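Local coordinates for protein protocadherin gamma-B3 (Homo sapiens, PDB 5K8R) that probably mediates calcium-dependent cell adhesion through its extracellular cadherin repeats, and may take part in establishing and maintaining specific neuronal connections in the brain, at residues V221-P226 and E276-E281; G228-K233 and T268-T273; Y249-I254 and I287-K292; E310-P315 and D343-F348. All blocks are in the same frame, centred on the assembly; numbering follows the deposited sequence.

Contact 1 of 4, residues V221-P226 and E276-E281; sequences VAENLP and ELDFEE. With CA (calcium ion), chain G; CA (calcium ion), chain F.
Glu223 and the acidic loop around Asp278 and Glu280 form the third-repeat side of the calcium-binding linker between cadherin repeats 3 and 4. The end of strand 216-222 leads into a type I turn from Ala222 to Leu225, which brings Glu223 against Leu277, with Leu277 CB 3.6 Å from Glu223 O. Glu223 CG lies between the backbone N and the carbonyl carbon (chi1 54°), and from there the extended chain carries its carboxylate across to both metals. OE1 binds the calcium ion of chain G at 2.5 Å, and OE2 binds that of chain F at 2.5 Å. A glutamate suits the place because its two oxygens can serve two ions at once. Phe279 N also donates to Glu223 OE1 (2.8 Å, 151° at the hydrogen), coming from above the carboxylate plane; with the two metal bonds, it fixes the rotation of the group. Glu280 faces it across the metals: its OE1 bridges the ions, 2.4 Å from calcium G, while OE1 and OE2 together hold calcium F. Asp278 OD1 adds a 2.5 Å bond to calcium G, where a water and Asp312 also bind. Asp309, Glu310, Asp312 and Asp345 complete calcium F. At the end of the turn Leu225 CB rests 4.1 Å from Leu277 CD2, an apolar pair.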
loop_
_atom_site.group_PDB
_atom_site.type_symbol
_atom_site.label_atom_id
_atom_site.label_comp_id
_atom_site.label_asym_id
_atom_site.label_seq_id
_atom_site.Cartn_x
_atom_site.Cartn_y
_atom_site.Cartn_z
ATOM N N VAL A 221 22.882 15.217 -30.940
ATOM C CA VAL A 221 22.718 16.654 -30.766
ATOM C C VAL A 221 24.052 17.334 -31.035
ATOM O O VAL A 221 25.120 16.776 -30.766
ATOM C CB VAL A 221 22.196 17.013 -29.357
ATOM C CG1 VAL A 221 20.777 16.498 -29.168
ATOM C CG2 VAL A 221 23.118 16.449 -28.288
ATOM N N ALA A 222 23.986 18.547 -31.577
ATOM C CA ALA A 222 25.197 19.296 -31.862
ATOM C C ALA A 222 25.795 19.859 -30.575
ATOM O O ALA A 222 25.113 20.027 -29.560
ATOM C CB ALA A 222 24.913 20.423 -32.854
ATOM N N GLU A 223 27.097 20.151 -30.628
ATOM C CA GLU A 223 27.792 20.617 -29.434
ATOM C C GLU A 223 27.391 22.037 -29.054
ATOM O O GLU A 223 27.479 22.408 -27.878
ATOM C CB GLU A 223 29.305 20.530 -29.635
ATOM C CG GLU A 223 29.815 21.243 -30.872
ATOM C CD GLU A 223 31.328 21.285 -30.929
ATOM O OE1 GLU A 223 31.966 21.204 -29.860
ATOM O OE2 GLU A 223 31.880 21.391 -32.044
ATOM N N ASN A 224 26.943 22.840 -30.019
ATOM C CA ASN A 224 26.539 24.208 -29.722
ATOM C C ASN A 224 25.092 24.258 -29.244
ATOM O O ASN A 224 24.405 25.268 -29.427
ATOM C CB ASN A 224 26.730 25.106 -30.948
ATOM C CG ASN A 224 25.843 24.706 -32.110
ATOM O OD1 ASN A 224 25.512 23.533 -32.277
ATOM N ND2 ASN A 224 25.455 25.682 -32.922
ATOM N N LEU A 225 24.626 23.177 -28.632
ATOM C CA LEU A 225 23.264 23.126 -28.114
ATOM C C LEU A 225 23.147 24.012 -26.882
ATOM O O LEU A 225 23.914 23.833 -25.927
ATOM C CB LEU A 225 22.881 21.688 -27.775
ATOM C CG LEU A 225 21.441 21.448 -27.315
ATOM C CD1 LEU A 225 20.457 21.805 -28.417
ATOM C CD2 LEU A 225 21.250 20.006 -26.868
ATOM N N PRO A 226 22.227 24.973 -26.857
ATOM C CA PRO A 226 22.100 25.840 -25.682
ATOM C C PRO A 226 21.658 25.062 -24.453
ATOM O O PRO A 226 20.976 24.038 -24.546
ATOM C CB PRO A 226 21.034 26.861 -26.104
ATOM C CG PRO A 226 21.006 26.800 -27.599
ATOM C CD PRO A 226 21.323 25.379 -27.945
ATOM N N GLU A 276 27.205 23.052 -20.912
ATOM C CA GLU A 276 27.592 23.242 -22.302
ATOM C C GLU A 276 28.229 21.967 -22.836
ATOM O O GLU A 276 29.151 21.424 -22.218
ATOM C CB GLU A 276 28.563 24.417 -22.442
ATOM C CG GLU A 276 28.084 25.701 -21.784
ATOM C CD GLU A 276 26.796 26.227 -22.389
ATOM O OE1 GLU A 276 26.584 26.036 -23.605
ATOM O OE2 GLU A 276 25.994 26.832 -21.646
ATOM N N LEU A 277 27.734 21.493 -23.976
ATOM C CA LEU A 277 28.337 20.350 -24.644
ATOM C C LEU A 277 29.556 20.797 -25.439
ATOM O O LEU A 277 29.549 21.857 -26.071
ATOM C CB LEU A 277 27.331 19.667 -25.573
ATOM C CG LEU A 277 26.117 18.957 -24.963
ATOM C CD1 LEU A 277 26.505 18.230 -23.683
ATOM C CD2 LEU A 277 24.976 19.928 -24.705
ATOM N N ASP A 278 30.609 19.984 -25.401
ATOM C CA ASP A 278 31.844 20.281 -26.122
ATOM C C ASP A 278 32.309 19.007 -26.813
ATOM O O ASP A 278 32.755 18.067 -26.148
ATOM C CB ASP A 278 32.920 20.824 -25.182
ATOM C CG ASP A 278 34.129 21.358 -25.927
ATOM O OD1 ASP A 278 34.002 21.666 -27.130
ATOM O OD2 ASP A 278 35.207 21.475 -25.305
ATOM N N PHE A 279 32.197 18.980 -28.144
ATOM C CA PHE A 279 32.638 17.816 -28.905
ATOM C C PHE A 279 34.124 17.550 -28.710
ATOM O O PHE A 279 34.555 16.391 -28.722
ATOM C CB PHE A 279 32.322 18.011 -30.390
ATOM C CG PHE A 279 32.763 16.871 -31.265
ATOM C CD1 PHE A 279 31.945 15.770 -31.454
ATOM C CD2 PHE A 279 33.991 16.906 -31.908
ATOM C CE1 PHE A 279 32.346 14.721 -32.261
ATOM C CE2 PHE A 279 34.397 15.859 -32.715
ATOM C CZ PHE A 279 33.572 14.766 -32.892
ATOM N N GLU A 280 34.921 18.605 -28.522
ATOM C CA GLU A 280 36.355 18.434 -28.326
ATOM C C GLU A 280 36.684 17.744 -27.010
ATOM O O GLU A 280 37.774 17.177 -26.880
ATOM C CB GLU A 280 37.065 19.788 -28.393
ATOM C CG GLU A 280 37.390 20.256 -29.805
ATOM C CD GLU A 280 36.152 20.503 -30.643
ATOM O OE1 GLU A 280 35.189 21.103 -30.122
ATOM O OE2 GLU A 280 36.141 20.089 -31.821
ATOM N N GLU A 281 35.774 17.775 -26.039
ATOM C CA GLU A 281 36.014 17.129 -24.754
ATOM C C GLU A 281 35.450 15.711 -24.716
ATOM O O GLU A 281 36.142 14.777 -24.300
ATOM C CB GLU A 281 35.417 17.971 -23.622
ATOM C CG GLU A 281 35.718 17.440 -22.229
ATOM C CD GLU A 281 37.199 17.477 -21.893
ATOM O OE1 GLU A 281 37.908 18.363 -22.415
ATOM O OE2 GLU A 281 37.653 16.618 -21.108
HETATM CA CA CA G . 33.715 22.855 -29.320
HETATM CA CA CA F . 34.255 21.488 -32.664
HETATM O O HOH W 1 32.510 23.652 -27.250
#

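Contact 2 of 4, residues G228-K233 and T268-T273; sequences GSSVLK and TGELTT
Leu271 is the hub of this antiparallel pairing of strands 230-233 and 270-273, facing both Val231 and Leu232 across a classic beta bulge. Its O accepts from Val231 N at 3.2 Å in a nearly straight bond (175° at the hydrogen), and its N donates to Leu232 O at 2.9 Å. The side chain meets both bulge residues: CD2 touches Val231 CG1 at 3.7 Å, and CD1 meets Leu232 CD1 at 4.0 Å. Branched aliphatic residues fit here because this face looks into the cadherin beta sandwich, where Val303 of strand 298-308 touches Leu271 and Leu232. Thr273 ties down the other end through its backbone: its O takes Gly228 N at 2.7 Å from above the carbonyl plane, and its N donates to Ser229 O. Glycine suits position 228, where phi is positive (85°). Lys233 lies on the opposite face, its chain fully extended (chi1 179°) past Glu270, so that CE comes 3.3 Å from Thr268 O. Ser230 OG gives a bond to Glu270 OE2 at 3.1 Å, reaching it from above the carboxylate plane. One face is thus hydrocarbon, turned to the sandwich interior, while the other carries polar groups that would suit solvent.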
loop_
_atom_site.group_PDB
_atom_site.type_symbol
_atom_site.label_atom_id
_atom_site.label_comp_id
_atom_site.label_asym_id
_atom_site.label_seq_id
_atom_site.Cartn_x
_atom_site.Cartn_y
_atom_site.Cartn_z
ATOM N N GLY A 228 19.607 24.070 -21.132
ATOM C CA GLY A 228 18.178 24.007 -20.910
ATOM C C GLY A 228 17.387 23.367 -22.029
ATOM O O GLY A 228 16.170 23.192 -21.884
ATOM N N SER A 229 18.034 23.008 -23.134
ATOM C CA SER A 229 17.330 22.431 -24.268
ATOM C C SER A 229 16.927 20.988 -23.983
ATOM O O SER A 229 17.627 20.247 -23.289
ATOM C CB SER A 229 18.205 22.485 -25.520
ATOM O OG SER A 229 18.721 23.787 -25.729
ATOM N N SER A 230 15.781 20.596 -24.531
ATOM C CA SER A 230 15.324 19.217 -24.426
ATOM C C SER A 230 16.085 18.349 -25.417
ATOM O O SER A 230 16.229 18.711 -26.589
ATOM C CB SER A 230 13.819 19.130 -24.685
ATOM O OG SER A 230 13.354 17.798 -24.554
ATOM N N VAL A 231 16.576 17.206 -24.945
ATOM C CA VAL A 231 17.350 16.290 -25.767
ATOM C C VAL A 231 16.576 15.010 -26.072
ATOM O O VAL A 231 16.608 14.522 -27.204
ATOM C CB VAL A 231 18.713 15.979 -25.106
ATOM C CG1 VAL A 231 18.532 15.495 -23.678
ATOM C CG2 VAL A 231 19.492 14.966 -25.923
ATOM N N LEU A 232 15.863 14.464 -25.087
ATOM C CA LEU A 232 15.001 13.303 -25.288
ATOM C C LEU A 232 14.057 13.198 -24.095
ATOM O O LEU A 232 14.074 14.035 -23.189
ATOM C CB LEU A 232 15.822 12.022 -25.478
ATOM C CG LEU A 232 16.757 11.553 -24.361
ATOM C CD1 LEU A 232 16.055 10.609 -23.390
ATOM C CD2 LEU A 232 17.981 10.888 -24.959
ATOM N N LYS A 233 13.229 12.152 -24.098
ATOM C CA LYS A 233 12.280 11.922 -23.013
ATOM C C LYS A 233 12.053 10.427 -22.871
ATOM O O LYS A 233 11.495 9.800 -23.775
ATOM C CB LYS A 233 10.953 12.640 -23.271
ATOM C CG LYS A 233 9.918 12.407 -22.183
ATOM C CD LYS A 233 8.601 13.086 -22.515
ATOM C CE LYS A 233 7.533 12.789 -21.470
ATOM N NZ LYS A 233 6.232 13.427 -21.820
ATOM N N THR A 268 8.257 13.833 -15.180
ATOM C CA THR A 268 8.031 13.735 -16.617
ATOM C C THR A 268 9.041 12.833 -17.317
ATOM O O THR A 268 8.773 12.377 -18.434
ATOM C CB THR A 268 8.062 15.128 -17.252
ATOM O OG1 THR A 268 9.388 15.663 -17.168
ATOM C CG2 THR A 268 7.096 16.062 -16.533
ATOM N N GLY A 269 10.189 12.564 -16.697
ATOM C CA GLY A 269 11.199 11.749 -17.341
ATOM C C GLY A 269 11.874 12.414 -18.514
ATOM O O GLY A 269 12.579 11.745 -19.276
ATOM N N GLU A 270 11.673 13.715 -18.682
ATOM C CA GLU A 270 12.264 14.447 -19.790
ATOM C C GLU A 270 13.715 14.783 -19.475
ATOM O O GLU A 270 14.009 15.391 -18.441
ATOM C CB GLU A 270 11.472 15.723 -20.067
ATOM C CG GLU A 270 12.085 16.595 -21.147
ATOM C CD GLU A 270 11.328 17.889 -21.355
ATOM O OE1 GLU A 270 10.182 17.998 -20.871
ATOM O OE2 GLU A 270 11.882 18.802 -22.001
ATOM N N LEU A 271 14.618 14.389 -20.366
ATOM C CA LEU A 271 16.036 14.676 -20.206
ATOM C C LEU A 271 16.359 16.017 -20.853
ATOM O O LEU A 271 15.962 16.275 -21.993
ATOM C CB LEU A 271 16.882 13.561 -20.825
ATOM C CG LEU A 271 18.209 13.191 -20.156
ATOM C CD1 LEU A 271 18.758 11.912 -20.766
ATOM C CD2 LEU A 271 19.226 14.313 -20.279
ATOM N N THR A 272 17.070 16.868 -20.118
ATOM C CA THR A 272 17.485 18.175 -20.604
ATOM C C THR A 272 18.955 18.387 -20.273
ATOM O O THR A 272 19.569 17.614 -19.533
ATOM C CB THR A 272 16.639 19.305 -19.996
ATOM O OG1 THR A 272 16.709 19.240 -18.566
ATOM C CG2 THR A 272 15.184 19.194 -20.438
ATOM N N THR A 273 19.520 19.449 -20.834
ATOM C CA THR A 273 20.889 19.840 -20.543
ATOM C C THR A 273 20.898 21.005 -19.562
ATOM O O THR A 273 20.002 21.852 -19.565
ATOM C CB THR A 273 21.638 20.234 -21.820
ATOM O OG1 THR A 273 21.053 21.419 -22.374
ATOM C CG2 THR A 273 21.570 19.112 -22.846
#

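Contact 3 of 4, residues Y249-I254 and I287-K292; sequences YAFINI and IGVEAK
Phe251 and Ile254 converge on one methyl group, Ile287 CG2, which lies 3.5 Å from Phe251 CD1 and 3.6 Å from Ile254 CD1. Ile287 aims this branch by holding CG2 anti to the backbone N. At the edge of the Phe251 ring, near its plane, comes Val289 CG2, 4.0 Å from CD1. Farther along the same face, Tyr249 CD1 packs on Ala291 CB at 3.9 Å, alanine being small enough to leave room for the ring. On the other face of the sheet, Ile252 CG2 meets Glu290 CB at 3.7 Å, the two side chains crossing at about a right angle; Gly288, having no side chain, lets Ile252 CG1 come up to its carbonyl. What sets these positions is antiparallel pairing in one sheet of the third cadherin repeat's Greek-key sandwich, where strand 284-292 lies between the outermost strand 248-252 and strand 298-308. Ala250 N donates to Glu290 O and Glu290 N to Ala250 O, each 2.9 Å, the second almost straight (174° at the hydrogen). Phe262 and Leu264 of the facing sheet meet the Phe251 ring, and Ala236 N bonds Tyr249 OH. Asn253 OD1 accepts a hydrogen bond from Ser126 N of the second subunit.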
loop_
_atom_site.group_PDB
_atom_site.type_symbol
_atom_site.label_atom_id
_atom_site.label_comp_id
_atom_site.label_asym_id
_atom_site.label_seq_id
_atom_site.Cartn_x
_atom_site.Cartn_y
_atom_site.Cartn_z
ATOM N N TYR A 249 11.826 8.681 -12.229
ATOM C CA TYR A 249 13.010 8.399 -13.024
ATOM C C TYR A 249 14.225 9.072 -12.400
ATOM O O TYR A 249 14.121 10.146 -11.800
ATOM C CB TYR A 249 12.837 8.889 -14.464
ATOM C CG TYR A 249 11.586 8.394 -15.151
ATOM C CD1 TYR A 249 11.591 7.212 -15.879
ATOM C CD2 TYR A 249 10.401 9.116 -15.083
ATOM C CE1 TYR A 249 10.450 6.759 -16.515
ATOM C CE2 TYR A 249 9.255 8.671 -15.716
ATOM C CZ TYR A 249 9.285 7.493 -16.430
ATOM O OH TYR A 249 8.147 7.045 -17.060
ATOM N N ALA A 250 15.385 8.437 -12.553
ATOM C CA ALA A 250 16.611 8.999 -12.006
ATOM C C ALA A 250 17.809 8.413 -12.737
ATOM O O ALA A 250 17.743 7.307 -13.275
ATOM C CB ALA A 250 16.728 8.733 -10.500
ATOM N N PHE A 251 18.900 9.172 -12.752
ATOM C CA PHE A 251 20.162 8.673 -13.276
ATOM C C PHE A 251 20.812 7.728 -12.272
ATOM O O PHE A 251 20.596 7.830 -11.061
ATOM C CB PHE A 251 21.112 9.829 -13.587
ATOM C CG PHE A 251 20.731 10.624 -14.805
ATOM C CD1 PHE A 251 20.075 10.024 -15.865
ATOM C CD2 PHE A 251 21.035 11.973 -14.888
ATOM C CE1 PHE A 251 19.730 10.754 -16.987
ATOM C CE2 PHE A 251 20.691 12.708 -16.005
ATOM C CZ PHE A 251 20.039 12.097 -17.057
ATOM N N ILE A 252 21.610 6.793 -12.788
ATOM C CA ILE A 252 22.373 5.876 -11.952
ATOM C C ILE A 252 23.805 5.813 -12.464
ATOM O O ILE A 252 24.067 5.985 -13.658
ATOM C CB ILE A 252 21.752 4.461 -11.911
ATOM C CG1 ILE A 252 21.695 3.857 -13.314
ATOM C CG2 ILE A 252 20.369 4.496 -11.276
ATOM C CD1 ILE A 252 21.198 2.433 -13.344
ATOM N N ASN A 253 24.736 5.567 -11.538
ATOM C CA ASN A 253 26.161 5.441 -11.853
ATOM C C ASN A 253 26.674 6.660 -12.616
ATOM O O ASN A 253 27.506 6.553 -13.518
ATOM C CB ASN A 253 26.439 4.154 -12.633
ATOM C CG ASN A 253 26.207 2.909 -11.803
ATOM O OD1 ASN A 253 26.630 2.832 -10.650
ATOM N ND2 ASN A 253 25.524 1.929 -12.382
ATOM N N ILE A 254 26.174 7.829 -12.248
ATOM C CA ILE A 254 26.510 9.061 -12.950
ATOM C C ILE A 254 27.718 9.703 -12.285
ATOM O O ILE A 254 27.968 9.527 -11.088
ATOM C CB ILE A 254 25.299 10.019 -12.992
ATOM C CG1 ILE A 254 25.382 10.911 -14.228
ATOM C CG2 ILE A 254 25.218 10.860 -11.725
ATOM C CD1 ILE A 254 25.549 10.129 -15.506
ATOM N N ILE A 287 24.387 6.741 -20.285
ATOM C CA ILE A 287 23.897 6.971 -18.931
ATOM C C ILE A 287 22.826 5.938 -18.613
ATOM O O ILE A 287 21.938 5.687 -19.434
ATOM C CB ILE A 287 23.331 8.395 -18.770
ATOM C CG1 ILE A 287 24.371 9.438 -19.183
ATOM C CG2 ILE A 287 22.875 8.626 -17.345
ATOM C CD1 ILE A 287 23.795 10.825 -19.361
ATOM N N GLY A 288 22.903 5.351 -17.422
ATOM C CA GLY A 288 21.877 4.430 -16.965
ATOM C C GLY A 288 20.723 5.172 -16.305
ATOM O O GLY A 288 20.925 6.114 -15.539
ATOM N N VAL A 289 19.507 4.725 -16.605
ATOM C CA VAL A 289 18.286 5.352 -16.113
ATOM C C VAL A 289 17.468 4.309 -15.360
ATOM O O VAL A 289 17.282 3.186 -15.847
ATOM C CB VAL A 289 17.464 5.971 -17.258
ATOM C CG1 VAL A 289 16.139 6.506 -16.736
ATOM C CG2 VAL A 289 18.257 7.079 -17.936
ATOM N N GLU A 290 16.985 4.687 -14.179
ATOM C CA GLU A 290 16.182 3.833 -13.318
ATOM C C GLU A 290 14.791 4.429 -13.151
ATOM O O GLU A 290 14.642 5.647 -12.996
ATOM C CB GLU A 290 16.840 3.662 -11.943
ATOM C CG GLU A 290 15.987 2.927 -10.920
ATOM C CD GLU A 290 16.518 3.069 -9.508
ATOM O OE1 GLU A 290 17.288 4.019 -9.253
ATOM O OE2 GLU A 290 16.170 2.230 -8.652
ATOM N N ALA A 291 13.780 3.564 -13.183
ATOM C CA ALA A 291 12.395 3.939 -12.934
ATOM C C ALA A 291 11.860 3.112 -11.775
ATOM O O ALA A 291 11.969 1.880 -11.786
ATOM C CB ALA A 291 11.529 3.730 -14.178
ATOM N N LYS A 292 11.292 3.787 -10.779
ATOM C CA LYS A 292 10.741 3.133 -9.601
ATOM C C LYS A 292 9.266 3.481 -9.452
ATOM O O LYS A 292 8.806 4.520 -9.935
ATOM C CB LYS A 292 11.496 3.541 -8.328
ATOM C CG LYS A 292 12.959 3.135 -8.305
ATOM C CD LYS A 292 13.659 3.690 -7.075
ATOM C CE LYS A 292 12.966 3.247 -5.796
ATOM N NZ LYS A 292 13.615 3.825 -4.585
#

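Contact 4 of 4, residues E310-P315 and D343-F348; sequences ENDNAP and DLDSGF. With CA (calcium ion), chain E; CA (calcium ion), chain F; CA (calcium ion), chain G.
The backbones of loops 310-315 and 343-348 come closest, by CA atoms, at Pro315 and Asp343, 4.7 Å apart, and an inverse gamma turn centred on Asn311 bends the first loop round the metals. With CG anti to the carbonyl carbon (chi1 -62°), Asp345 sets one oxygen against each of two ions: OD1 at 2.5 Å from the calcium ion of chain F, OD2 at 2.5 Å from that of chain E. Asn313 steadies this carboxylate twice. Its N donates to the syn lone pair of Asp345 OD2 (3.1 Å), and its ND2 gives a bond to OD1 at 2.9 Å on the syn side, the amide and carboxylate planes being 71° apart. An asparagine suits the place, since its amide can donate to the carboxylate. The backbone O of Asn313 binds calcium E at 2.4 Å. Asp343 holds calcium E with both oxygens, and its OD2 also accepts from Asp345 N at 3.0 Å, closing an Asx turn that ties Asp343 to the Asp345 backbone. Asn311 OD1, Asn349 O and Asp396 OD2 complete that ion. Asp312 lends OD1 to calcium F, beside Glu310 O, and OD2 to calcium G at 2.4 Å. A water bridges Ala314 O and Leu344 N, while Leu344 CD1 rests against Asn313 OD1. This is the cadherin linker, where one run of residues joins repeats 3 and 4. So many carboxylates would be expected to repel one another without the calcium ions, consistent with a junction held in shape by calcium.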
loop_
_atom_site.group_PDB
_atom_site.type_symbol
_atom_site.label_atom_id
_atom_site.label_comp_id
_atom_site.label_asym_id
_atom_site.label_seq_id
_atom_site.Cartn_x
_atom_site.Cartn_y
_atom_site.Cartn_z
ATOM N N GLU A 310 31.024 20.680 -34.490
ATOM C CA GLU A 310 30.737 21.984 -35.065
ATOM C C GLU A 310 32.038 22.760 -35.216
ATOM O O GLU A 310 32.988 22.567 -34.452
ATOM C CB GLU A 310 29.751 22.778 -34.198
ATOM C CG GLU A 310 28.306 22.321 -34.320
ATOM C CD GLU A 310 27.643 22.826 -35.587
ATOM O OE1 GLU A 310 27.716 24.045 -35.852
ATOM O OE2 GLU A 310 27.054 22.005 -36.319
ATOM N N ASN A 311 32.076 23.643 -36.213
ATOM C CA ASN A 311 33.281 24.419 -36.510
ATOM C C ASN A 311 33.315 25.668 -35.628
ATOM O O ASN A 311 33.088 26.797 -36.068
ATOM C CB ASN A 311 33.334 24.769 -37.992
ATOM C CG ASN A 311 34.678 25.335 -38.409
ATOM O OD1 ASN A 311 35.694 25.088 -37.762
ATOM N ND2 ASN A 311 34.687 26.095 -39.496
ATOM N N ASP A 312 33.615 25.441 -34.348
ATOM C CA ASP A 312 33.667 26.508 -33.356
ATOM C C ASP A 312 35.078 26.742 -32.824
ATOM O O ASP A 312 35.240 27.301 -31.735
ATOM C CB ASP A 312 32.707 26.209 -32.203
ATOM C CG ASP A 312 33.117 24.989 -31.400
ATOM O OD1 ASP A 312 33.754 24.078 -31.971
ATOM O OD2 ASP A 312 32.796 24.942 -30.194
ATOM N N ASN A 313 36.100 26.326 -33.569
ATOM C CA ASN A 313 37.493 26.548 -33.193
ATOM C C ASN A 313 38.249 27.061 -34.407
ATOM O O ASN A 313 38.302 26.383 -35.438
ATOM C CB ASN A 313 38.137 25.266 -32.656
ATOM C CG ASN A 313 37.685 24.931 -31.248
ATOM O OD1 ASN A 313 38.318 25.330 -30.271
ATOM N ND2 ASN A 313 36.585 24.194 -31.138
ATOM N N ALA A 314 38.831 28.251 -34.284
ATOM C CA ALA A 314 39.573 28.853 -35.378
ATOM C C ALA A 314 40.961 28.226 -35.500
ATOM O O ALA A 314 41.540 27.786 -34.503
ATOM C CB ALA A 314 39.705 30.358 -35.167
ATOM N N PRO A 315 41.509 28.165 -36.714
ATOM C CA PRO A 315 42.862 27.621 -36.883
ATOM C C PRO A 315 43.891 28.466 -36.150
ATOM O O PRO A 315 43.732 29.679 -35.984
ATOM C CB PRO A 315 43.078 27.667 -38.400
ATOM C CG PRO A 315 41.704 27.709 -38.982
ATOM C CD PRO A 315 40.879 28.488 -38.004
ATOM N N ASP A 343 44.264 22.837 -35.658
ATOM C CA ASP A 343 42.853 23.133 -35.452
ATOM C C ASP A 343 42.252 22.047 -34.575
ATOM O O ASP A 343 42.446 20.856 -34.837
ATOM C CB ASP A 343 42.104 23.222 -36.789
ATOM C CG ASP A 343 40.759 23.914 -36.663
ATOM O OD1 ASP A 343 40.489 24.833 -37.466
ATOM O OD2 ASP A 343 39.970 23.542 -35.769
ATOM N N LEU A 344 41.516 22.458 -33.540
ATOM C CA LEU A 344 40.980 21.508 -32.575
ATOM C C LEU A 344 39.780 20.731 -33.103
ATOM O O LEU A 344 39.429 19.695 -32.529
ATOM C CB LEU A 344 40.591 22.234 -31.285
ATOM C CG LEU A 344 41.705 22.987 -30.555
ATOM C CD1 LEU A 344 41.156 23.682 -29.320
ATOM C CD2 LEU A 344 42.843 22.048 -30.183
ATOM N N ASP A 345 39.147 21.200 -34.175
ATOM C CA ASP A 345 37.960 20.542 -34.699
ATOM C C ASP A 345 38.347 19.294 -35.494
ATOM O O ASP A 345 39.525 18.989 -35.696
ATOM C CB ASP A 345 37.150 21.516 -35.549
ATOM C CG ASP A 345 36.649 22.704 -34.752
ATOM O OD1 ASP A 345 36.388 22.539 -33.542
ATOM O OD2 ASP A 345 36.520 23.803 -35.332
ATOM N N SER A 346 37.336 18.558 -35.948
ATOM C CA SER A 346 37.532 17.310 -36.668
ATOM C C SER A 346 37.004 17.435 -38.092
ATOM O O SER A 346 36.258 18.360 -38.424
ATOM C CB SER A 346 36.835 16.145 -35.952
ATOM O OG SER A 346 37.257 16.054 -34.602
ATOM N N GLY A 347 37.407 16.485 -38.934
ATOM C CA GLY A 347 36.975 16.464 -40.317
ATOM C C GLY A 347 37.485 17.668 -41.084
ATOM O O GLY A 347 38.575 18.194 -40.830
ATOM N N PHE A 348 36.675 18.118 -42.047
ATOM C CA PHE A 348 37.024 19.308 -42.815
ATOM C C PHE A 348 37.009 20.569 -41.963
ATOM O O PHE A 348 37.618 21.572 -42.352
ATOM C CB PHE A 348 36.083 19.463 -44.010
ATOM C CG PHE A 348 36.422 18.566 -45.167
ATOM C CD1 PHE A 348 37.518 18.837 -45.971
ATOM C CD2 PHE A 348 35.646 17.454 -45.454
ATOM C CE1 PHE A 348 37.839 18.017 -47.036
ATOM C CE2 PHE A 348 35.962 16.628 -46.521
ATOM C CZ PHE A 348 37.059 16.910 -47.312
HETATM CA CA CA E . 38.049 24.690 -37.167
HETATM CA CA CA F . 34.255 21.488 -32.664
HETATM CA CA CA G . 33.715 22.855 -29.320
HETATM O O HOH W 2 41.798 25.193 -33.071
HETATM O O HOH W 1 32.510 23.652 -27.250
#

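From the N terminus, strand 216-222 opens the loop that contact 1 closes, 50 residues on, at 276-281. Contact 2 is nested inside it, pairing 228-233 with 268-273 in one sheet of the repeat 3 sandwich. Contact 3 crosses both, since 249-254 lies within their loops and 287-292 beyond them; it pairs two strands of the other sheet, the one strand 216-222 also belongs to. The two sheets meet where Leu271 packs on Phe251 and Gly269 on Tyr249, while Val221 touches Val231 to join contacts 1 and 2. Contact 4 follows in series, closing the loop from 310-315 to 343-348. It shares two calcium ions and a water with contact 1, so the end of repeat 3 is tied to repeat 4.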